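PDB 3PRL: NADP-dependent glyceraldehyde-3-phosphate dehydrogenase from Bacillus halodurans, which probably oxidises glyceraldehyde 3-phosphate to 3-phosphoglycerate with NADP+, without taking up phosphate, as a member of the aldehyde dehydrogenase family. Local coordinates for residues R16-S30 / G41-A54. Residues are numbered along the deposited sequence; the frame is centred on the assembly and turned at random.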
ATOM      1  N   ARG D  16     -33.966 -19.743   1.232  1.00 35.04           N
ATOM      2  CA  ARG D  16     -34.432 -18.416   1.583  1.00 35.21           C
ATOM      3  C   ARG D  16     -34.511 -18.307   3.111  1.00 36.20           C
ATOM      4  O   ARG D  16     -35.074 -19.185   3.767  1.00 37.22           O
ATOM      5  CB  ARG D  16     -35.802 -18.139   0.969  1.00 35.24           C
ATOM      6  CG  ARG D  16     -36.284 -16.710   1.213  1.00 34.66           C
ATOM      7  CD  ARG D  16     -37.677 -16.433   0.658  1.00 35.79           C
ATOM      8  NE  ARG D  16     -38.674 -17.331   1.239  1.00 36.18           N
ATOM      9  CZ  ARG D  16     -39.295 -18.294   0.572  1.00 37.03           C
ATOM     10  NH1 ARG D  16     -40.178 -19.063   1.201  1.00 37.47           N
ATOM     11  NH2 ARG D  16     -39.041 -18.487  -0.718  1.00 36.02           N
ATOM     12  N   ASN D  17     -33.923 -17.246   3.666  1.00 36.43           N
ATOM     13  CA  ASN D  17     -34.014 -16.923   5.101  1.00 37.39           C
ATOM     14  C   ASN D  17     -33.657 -18.061   6.075  1.00 38.43           C
ATOM     15  O   ASN D  17     -34.261 -18.198   7.140  1.00 38.82           O
ATOM     16  CB  ASN D  17     -35.401 -16.338   5.421  1.00 38.17           C
ATOM     17  CG  ASN D  17     -35.698 -15.066   4.634  1.00 38.81           C
ATOM     18  OD1 ASN D  17     -34.788 -14.348   4.220  1.00 37.01           O
ATOM     19  ND2 ASN D  17     -36.979 -14.775   4.440  1.00 38.43           N
ATOM     20  N   GLY D  18     -32.675 -18.877   5.697  1.00 38.97           N
ATOM     21  CA  GLY D  18     -32.190 -19.958   6.562  1.00 40.43           C
ATOM     22  C   GLY D  18     -32.855 -21.305   6.342  1.00 42.09           C
ATOM     23  O   GLY D  18     -32.268 -22.350   6.651  1.00 42.46           O
ATOM     24  N   GLU D  19     -34.073 -21.284   5.805  1.00 43.04           N
ATOM     25  CA  GLU D  19     -34.815 -22.520   5.534  1.00 44.44           C
ATOM     26  C   GLU D  19     -34.775 -22.951   4.074  1.00 44.44           C
ATOM     27  O   GLU D  19     -35.055 -22.158   3.168  1.00 44.24           O
ATOM     28  CB  GLU D  19     -36.270 -22.461   6.041  1.00 45.72           C
ATOM     29  CG  GLU D  19     -36.857 -21.068   6.292  1.00 45.31           C
ATOM     30  CD  GLU D  19     -38.203 -21.132   7.013  1.00 46.93           C
ATOM     31  OE1 GLU D  19     -39.234 -21.381   6.342  1.00 46.85           O
ATOM     32  OE2 GLU D  19     -38.232 -20.933   8.248  1.00 47.00           O
ATOM     33  N   TRP D  20     -34.416 -24.214   3.864  1.00 44.93           N
ATOM     34  CA  TRP D  20     -34.462 -24.827   2.545  1.00 45.03           C
ATOM     35  C   TRP D  20     -35.913 -25.072   2.168  1.00 47.12           C
ATOM     36  O   TRP D  20     -36.570 -25.969   2.718  1.00 48.49           O
ATOM     37  CB  TRP D  20     -33.652 -26.122   2.532  1.00 44.33           C
ATOM     38  CG  TRP D  20     -32.185 -25.848   2.679  1.00 43.45           C
ATOM     39  CD1 TRP D  20     -31.451 -25.879   3.832  1.00 43.63           C
ATOM     40  CD2 TRP D  20     -31.283 -25.453   1.639  1.00 42.59           C
ATOM     41  NE1 TRP D  20     -30.144 -25.548   3.569  1.00 42.76           N
ATOM     42  CE2 TRP D  20     -30.015 -25.279   2.233  1.00 42.11           C
ATOM     43  CE3 TRP D  20     -31.421 -25.245   0.261  1.00 42.05           C
ATOM     44  CZ2 TRP D  20     -28.889 -24.903   1.496  1.00 41.31           C
ATOM     45  CZ3 TRP D  20     -30.295 -24.870  -0.471  1.00 41.30           C
ATOM     46  CH2 TRP D  20     -29.049 -24.706   0.151  1.00 40.80           C
ATOM     47  N   VAL D  21     -36.412 -24.253   1.246  1.00 47.39           N
ATOM     48  CA  VAL D  21     -37.827 -24.256   0.884  1.00 48.68           C
ATOM     49  C   VAL D  21     -38.029 -24.588  -0.588  1.00 49.19           C
ATOM     50  O   VAL D  21     -37.068 -24.746  -1.337  1.00 48.46           O
ATOM     51  CB  VAL D  21     -38.543 -22.901   1.241  1.00 48.80           C
ATOM     52  CG1 VAL D  21     -38.523 -22.649   2.745  1.00 48.61           C
ATOM     53  CG2 VAL D  21     -37.921 -21.719   0.496  1.00 47.23           C
ATOM     54  N   GLU D  22     -39.292 -24.687  -0.984  1.00 50.65           N
ATOM     55  CA  GLU D  22     -39.660 -24.957  -2.357  1.00 51.75           C
ATOM     56  C   GLU D  22     -40.550 -23.830  -2.862  1.00 52.30           C
ATOM     57  O   GLU D  22     -41.071 -23.036  -2.070  1.00 52.64           O
ATOM     58  CB  GLU D  22     -40.398 -26.302  -2.452  1.00 53.45           C
ATOM     59  CG  GLU D  22     -40.117 -27.071  -3.729  1.00 55.67           C
ATOM     60  CD  GLU D  22     -41.254 -27.993  -4.137  1.00 54.19           C
ATOM     61  OE1 GLU D  22     -41.873 -28.633  -3.253  1.00 57.41           O
ATOM     62  OE2 GLU D  22     -41.527 -28.080  -5.355  1.00 56.48           O
ATOM     63  N   SER D  23     -40.709 -23.752  -4.181  1.00 52.67           N
ATOM     64  CA  SER D  23     -41.670 -22.841  -4.792  1.00 53.57           C
ATOM     65  C   SER D  23     -43.066 -23.136  -4.234  1.00 55.16           C
ATOM     66  O   SER D  23     -43.489 -24.296  -4.182  1.00 55.47           O
ATOM     67  CB  SER D  23     -41.671 -23.019  -6.312  1.00 53.48           C
ATOM     68  OG  SER D  23     -41.839 -21.778  -6.976  1.00 52.92           O
ATOM     69  N   ARG D  24     -43.760 -22.092  -3.785  1.00 56.06           N
ATOM     70  CA  ARG D  24     -45.162 -22.217  -3.392  1.00 57.54           C
ATOM     71  C   ARG D  24     -45.947 -22.614  -4.632  1.00 57.72           C
ATOM     72  O   ARG D  24     -46.703 -23.589  -4.615  1.00 58.51           O
ATOM     73  CB  ARG D  24     -45.694 -20.898  -2.821  1.00 58.37           C
ATOM     74  CG  ARG D  24     -45.189 -20.561  -1.418  1.00 60.95           C
ATOM     75  CD  ARG D  24     -44.914 -19.062  -1.282  1.00 57.98           C
ATOM     76  NE  ARG D  24     -44.634 -18.662   0.099  1.00 60.64           N
ATOM     77  CZ  ARG D  24     -44.051 -17.519   0.459  1.00 57.66           C
ATOM     78  NH1 ARG D  24     -43.658 -16.635  -0.452  1.00 59.38           N
ATOM     79  NH2 ARG D  24     -43.851 -17.267   1.744  1.00 60.35           N
ATOM     80  N   THR D  25     -45.718 -21.876  -5.720  1.00 56.76           N
ATOM     81  CA  THR D  25     -46.311 -22.166  -7.031  1.00 56.60           C
ATOM     82  C   THR D  25     -46.031 -23.611  -7.517  1.00 56.32           C
ATOM     83  O   THR D  25     -46.606 -24.071  -8.509  1.00 56.87           O
ATOM     84  CB  THR D  25     -45.915 -21.075  -8.084  1.00 55.89           C
ATOM     85  OG1 THR D  25     -46.415 -21.433  -9.376  1.00 57.33           O
ATOM     86  CG2 THR D  25     -44.407 -20.887  -8.166  1.00 55.97           C
ATOM     87  N   GLY D  26     -45.151 -24.313  -6.802  1.00 55.27           N
ATOM     88  CA  GLY D  26     -44.943 -25.750  -6.975  1.00 54.55           C
ATOM     89  C   GLY D  26     -44.174 -26.219  -8.198  1.00 53.08           C
ATOM     90  O   GLY D  26     -43.839 -27.402  -8.303  1.00 52.93           O
ATOM     91  N   GLU D  27     -43.889 -25.312  -9.127  1.00 51.60           N
ATOM     92  CA  GLU D  27     -43.216 -25.707 -10.361  1.00 50.51           C
ATOM     93  C   GLU D  27     -41.715 -25.943 -10.207  1.00 48.16           C
ATOM     94  O   GLU D  27     -41.034 -25.270  -9.421  1.00 47.81           O
ATOM     95  CB  GLU D  27     -43.526 -24.761 -11.534  1.00 51.15           C
ATOM     96  CG  GLU D  27     -43.984 -23.360 -11.161  1.00 56.91           C
ATOM     97  CD  GLU D  27     -45.171 -22.891 -11.994  1.00 51.89           C
ATOM     98  OE1 GLU D  27     -45.473 -21.675 -11.974  1.00 57.51           O
ATOM     99  OE2 GLU D  27     -45.815 -23.736 -12.663  1.00 58.14           O
ATOM    100  N   ARG D  28     -41.228 -26.926 -10.961  1.00 46.41           N
ATOM    101  CA  ARG D  28     -39.815 -27.260 -11.026  1.00 44.14           C
ATOM    102  C   ARG D  28     -39.284 -27.235 -12.460  1.00 43.24           C
ATOM    103  O   ARG D  28     -40.055 -27.175 -13.427  1.00 43.29           O
ATOM    104  CB  ARG D  28     -39.563 -28.634 -10.402  1.00 43.47           C
ATOM    105  CG  ARG D  28     -39.832 -28.694  -8.912  1.00 41.64           C
ATOM    106  CD  ARG D  28     -39.287 -29.957  -8.305  1.00 43.87           C
ATOM    107  NE  ARG D  28     -38.989 -29.753  -6.895  1.00 41.87           N
ATOM    108  CZ  ARG D  28     -37.820 -29.334  -6.424  1.00 43.12           C
ATOM    109  NH1 ARG D  28     -37.660 -29.169  -5.118  1.00 41.31           N
ATOM    110  NH2 ARG D  28     -36.816 -29.064  -7.252  1.00 40.39           N
ATOM    111  N   ILE D  29     -37.958 -27.267 -12.579  1.00 42.16           N
ATOM    112  CA  ILE D  29     -37.273 -27.399 -13.863  1.00 41.55           C
ATOM    113  C   ILE D  29     -36.310 -28.572 -13.756  1.00 41.38           C
ATOM    114  O   ILE D  29     -35.396 -28.557 -12.917  1.00 41.03           O
ATOM    115  CB  ILE D  29     -36.463 -26.124 -14.244  1.00 40.32           C
ATOM    116  CG1 ILE D  29     -37.341 -24.876 -14.157  1.00 39.63           C
ATOM    117  CG2 ILE D  29     -35.836 -26.263 -15.646  1.00 39.26           C
ATOM    118  CD1 ILE D  29     -36.558 -23.571 -14.149  1.00 39.64           C
ATOM    119  N   SER D  30     -36.520 -29.572 -14.611  1.00 41.33           N
ATOM    120  CA  SER D  30     -35.732 -30.801 -14.605  1.00 41.15           C
ATOM    121  C   SER D  30     -34.377 -30.549 -15.233  1.00 39.96           C
ATOM    122  O   SER D  30     -34.268 -29.797 -16.212  1.00 39.94           O
ATOM    123  CB  SER D  30     -36.435 -31.908 -15.395  1.00 41.95           C
ATOM    124  OG  SER D  30     -37.749 -32.136 -14.918  1.00 46.61           O
ATOM    125  N   GLY D  41     -32.149 -34.574 -11.576  1.00 38.12           N
ATOM    126  CA  GLY D  41     -33.007 -33.999 -10.571  1.00 38.82           C
ATOM    127  C   GLY D  41     -33.671 -32.772 -11.151  1.00 38.98           C
ATOM    128  O   GLY D  41     -33.770 -32.624 -12.375  1.00 39.09           O
ATOM    129  N   SER D  42     -34.125 -31.894 -10.269  1.00 39.00           N
ATOM    130  CA  SER D  42     -34.833 -30.690 -10.666  1.00 39.18           C
ATOM    131  C   SER D  42     -34.502 -29.519  -9.738  1.00 38.70           C
ATOM    132  O   SER D  42     -33.982 -29.708  -8.629  1.00 38.38           O
ATOM    133  CB  SER D  42     -36.339 -30.952 -10.675  1.00 39.88           C
ATOM    134  OG  SER D  42     -36.754 -31.458  -9.425  1.00 42.96           O
ATOM    135  N   ILE D  43     -34.797 -28.310 -10.209  1.00 38.67           N
ATOM    136  CA  ILE D  43     -34.718 -27.104  -9.381  1.00 38.39           C
ATOM    137  C   ILE D  43     -36.069 -26.394  -9.396  1.00 38.94           C
ATOM    138  O   ILE D  43     -36.840 -26.561 -10.347  1.00 39.18           O
ATOM    139  CB  ILE D  43     -33.591 -26.138  -9.836  1.00 37.39           C
ATOM    140  CG1 ILE D  43     -33.849 -25.630 -11.260  1.00 36.97           C
ATOM    141  CG2 ILE D  43     -32.229 -26.811  -9.696  1.00 36.75           C
ATOM    142  CD1 ILE D  43     -32.980 -24.479 -11.661  1.00 36.47           C
ATOM    143  N   PRO D  44     -36.373 -25.612  -8.342  1.00 38.99           N
ATOM    144  CA  PRO D  44     -37.639 -24.879  -8.349  1.00 39.49           C
ATOM    145  C   PRO D  44     -37.579 -23.688  -9.306  1.00 39.60           C
ATOM    146  O   PRO D  44     -36.581 -22.957  -9.330  1.00 38.81           O
ATOM    147  CB  PRO D  44     -37.771 -24.388  -6.900  1.00 39.63           C
ATOM    148  CG  PRO D  44     -36.700 -25.118  -6.114  1.00 36.68           C
ATOM    149  CD  PRO D  44     -35.622 -25.390  -7.095  1.00 38.76           C
ATOM    150  N   ALA D  45     -38.630 -23.508 -10.103  1.00 40.36           N
ATOM    151  CA  ALA D  45     -38.782 -22.310 -10.927  1.00 40.22           C
ATOM    152  C   ALA D  45     -39.537 -21.258 -10.125  1.00 40.51           C
ATOM    153  O   ALA D  45     -40.726 -21.411  -9.860  1.00 41.00           O
ATOM    154  CB  ALA D  45     -39.514 -22.635 -12.220  1.00 40.99           C
ATOM    155  N   LEU D  46     -38.832 -20.199  -9.731  1.00 40.12           N
ATOM    156  CA  LEU D  46     -39.371 -19.212  -8.787  1.00 40.66           C
ATOM    157  C   LEU D  46     -40.145 -18.100  -9.472  1.00 41.59           C
ATOM    158  O   LEU D  46     -39.962 -17.843 -10.669  1.00 41.03           O
ATOM    159  CB  LEU D  46     -38.265 -18.605  -7.906  1.00 39.37           C
ATOM    160  CG  LEU D  46     -37.704 -19.409  -6.721  1.00 41.98           C
ATOM    161  CD1 LEU D  46     -36.704 -18.563  -5.915  1.00 38.74           C
ATOM    162  CD2 LEU D  46     -38.813 -19.937  -5.800  1.00 40.23           C
ATOM    163  N   SER D  47     -41.007 -17.457  -8.684  1.00 43.14           N
ATOM    164  CA  SER D  47     -41.890 -16.374  -9.133  1.00 44.47           C
ATOM    165  C   SER D  47     -41.316 -14.989  -8.795  1.00 44.41           C
ATOM    166  O   SER D  47     -40.289 -14.884  -8.125  1.00 43.38           O
ATOM    167  CB  SER D  47     -43.283 -16.533  -8.500  1.00 45.57           C
ATOM    168  OG  SER D  47     -43.225 -16.466  -7.077  1.00 45.54           O
ATOM    169  N   GLN D  48     -41.997 -13.938  -9.254  1.00 45.81           N
ATOM    170  CA  GLN D  48     -41.572 -12.556  -8.996  1.00 46.19           C
ATOM    171  C   GLN D  48     -41.570 -12.198  -7.504  1.00 46.13           C
ATOM    172  O   GLN D  48     -40.698 -11.449  -7.047  1.00 45.50           O
ATOM    173  CB  GLN D  48     -42.406 -11.556  -9.811  1.00 47.51           C
ATOM    174  CG  GLN D  48     -41.896 -11.367 -11.251  1.00 50.80           C
ATOM    175  CD  GLN D  48     -42.780 -10.468 -12.103  1.00 47.73           C
ATOM    176  OE1 GLN D  48     -43.977 -10.735 -12.292  1.00 52.16           O
ATOM    177  NE2 GLN D  48     -42.192  -9.403 -12.636  1.00 50.90           N
ATOM    178  N   GLU D  49     -42.523 -12.758  -6.754  1.00 46.53           N
ATOM    179  CA  GLU D  49     -42.633 -12.503  -5.310  1.00 46.76           C
ATOM    180  C   GLU D  49     -41.509 -13.182  -4.545  1.00 45.05           C
ATOM    181  O   GLU D  49     -40.727 -12.518  -3.875  1.00 44.52           O
ATOM    182  CB  GLU D  49     -43.981 -12.974  -4.747  1.00 48.60           C
ATOM    183  CG  GLU D  49     -45.171 -12.186  -5.222  1.00 53.26           C
ATOM    184  CD  GLU D  49     -45.305 -12.220  -6.728  1.00 49.30           C
ATOM    185  OE1 GLU D  49     -45.659 -13.289  -7.284  1.00 53.41           O
ATOM    186  OE2 GLU D  49     -45.035 -11.169  -7.351  1.00 52.81           O
ATOM    187  N   GLU D  50     -41.428 -14.508  -4.657  1.00 44.06           N
ATOM    188  CA  GLU D  50     -40.378 -15.269  -3.981  1.00 42.55           C
ATOM    189  C   GLU D  50     -38.971 -14.693  -4.238  1.00 40.44           C
ATOM    190  O   GLU D  50     -38.073 -14.878  -3.413  1.00 39.90           O
ATOM    191  CB  GLU D  50     -40.472 -16.748  -4.342  1.00 42.84           C
ATOM    192  CG  GLU D  50     -41.822 -17.339  -3.959  1.00 45.86           C
ATOM    193  CD  GLU D  50     -42.026 -18.744  -4.449  1.00 44.19           C
ATOM    194  OE1 GLU D  50     -41.894 -18.988  -5.669  1.00 45.84           O
ATOM    195  OE2 GLU D  50     -42.344 -19.601  -3.603  1.00 46.72           O
ATOM    196  N   VAL D  51     -38.816 -13.974  -5.359  1.00 39.15           N
ATOM    197  CA  VAL D  51     -37.579 -13.264  -5.729  1.00 37.57           C
ATOM    198  C   VAL D  51     -37.382 -11.947  -4.952  1.00 36.99           C
ATOM    199  O   VAL D  51     -36.270 -11.646  -4.515  1.00 35.77           O
ATOM    200  CB  VAL D  51     -37.490 -13.008  -7.264  1.00 37.06           C
ATOM    201  CG1 VAL D  51     -36.473 -11.931  -7.593  1.00 35.16           C
ATOM    202  CG2 VAL D  51     -37.135 -14.281  -8.003  1.00 35.77           C
ATOM    203  N   ASN D  52     -38.459 -11.169  -4.802  1.00 37.58           N
ATOM    204  CA  ASN D  52     -38.475 -10.006  -3.912  1.00 37.04           C
ATOM    205  C   ASN D  52     -38.229 -10.456  -2.479  1.00 36.96           C
ATOM    206  O   ASN D  52     -37.419  -9.883  -1.774  1.00 36.99           O
ATOM    207  CB  ASN D  52     -39.813  -9.261  -3.994  1.00 37.40           C
ATOM    208  CG  ASN D  52     -40.208  -8.911  -5.419  1.00 38.38           C
ATOM    209  OD1 ASN D  52     -39.364  -8.547  -6.231  1.00 36.73           O
ATOM    210  ND2 ASN D  52     -41.503  -9.021  -5.729  1.00 38.15           N
ATOM    211  N   ASP D  53     -38.914 -11.516  -2.070  1.00 37.46           N
ATOM    212  CA  ASP D  53     -38.768 -12.045  -0.722  1.00 37.39           C
ATOM    213  C   ASP D  53     -37.333 -12.375  -0.365  1.00 36.34           C
ATOM    214  O   ASP D  53     -36.889 -12.078   0.735  1.00 36.81           O
ATOM    215  CB  ASP D  53     -39.682 -13.249  -0.506  1.00 37.92           C
ATOM    216  CG  ASP D  53     -41.095 -12.840  -0.102  1.00 40.44           C
ATOM    217  OD1 ASP D  53     -41.395 -11.626  -0.116  1.00 38.93           O
ATOM    218  OD2 ASP D  53     -41.901 -13.733   0.239  1.00 39.66           O
ATOM    219  N   ALA D  54     -36.613 -12.971  -1.306  1.00 35.54           N
ATOM    220  CA  ALA D  54     -35.193 -13.252  -1.144  1.00 35.06           C
ATOM    221  C   ALA D  54     -34.384 -11.964  -1.026  1.00 34.46           C
ATOM    222  O   ALA D  54     -33.499 -11.868  -0.181  1.00 34.61           O
ATOM    223  CB  ALA D  54     -34.687 -14.084  -2.303  1.00 34.94           C
TER
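The guanidinium of Arg24 meets Asp53 at its edge, and Arg16 NH1 lies over one of its faces, offset toward the rim. The guanidinium of Arg28 has backbone Ile43 N at its edge, in plane. The edge contact of Arg24 is a salt bridge whose hydrogen bond, Arg24 NH1 to Asp53 OD2, is long and weak (3.5 Å). The two planes stand 80° apart. Arg24 and Glu50 run alongside in opposite senses, their flat ends 19° apart, with Arg24 CD 3.5 Å from Glu50 OE2. In Glu50, CD lies anti to CA (chi2 173°), and this straight chain carries the carboxylate from helix 48-65 to the 22-27 loop. There Arg24 N donates a nearly straight hydrogen bond of 2.9 Å to Glu50 OE2, on the syn side. Ser23 OG sits 3.1 Å from both Glu50 OE1 and Ala45 O, so its single proton has two acceptors to choose from. Ser47 OG, at the N-cap, donates a hydrogen bond to Glu50 OE1 from above the carboxylate plane, and Ser47 N adds a weak one. With an alanine here, in place of Glu50, Arg24 N would probably lose its acceptor, and the hydroxyls of Ser23 and Ser47 a partner. Strands 28-32 and 39-44 form an antiparallel hairpin. Ile29 N bonds Ile43 O at 2.6 Å, and Ile43 N bonds Ile29 O. Ile29 CD1 packs on Ala45 CB at 3.7 Å. Arg28 CD lies 3.2 Å from Ser42 OG. Arg28 NH2 bonds that hydroxyl weakly and Ala12 O more strongly; Arg28 NE forms a salt bridge with Glu22 OE2, and Ser42 OG also bonds Asn11. Ile43 touches Thr189, an NADP+-binding residue, though no cofactor is bound here. The chemistry is thus split: backbone pairing and apolar packing join the hairpin, whereas the buried Glu50 carboxylate ties loop to helix. Arg16 and Arg24 bring charge near it without contact, so any stabilisation from them is probably electrostatic.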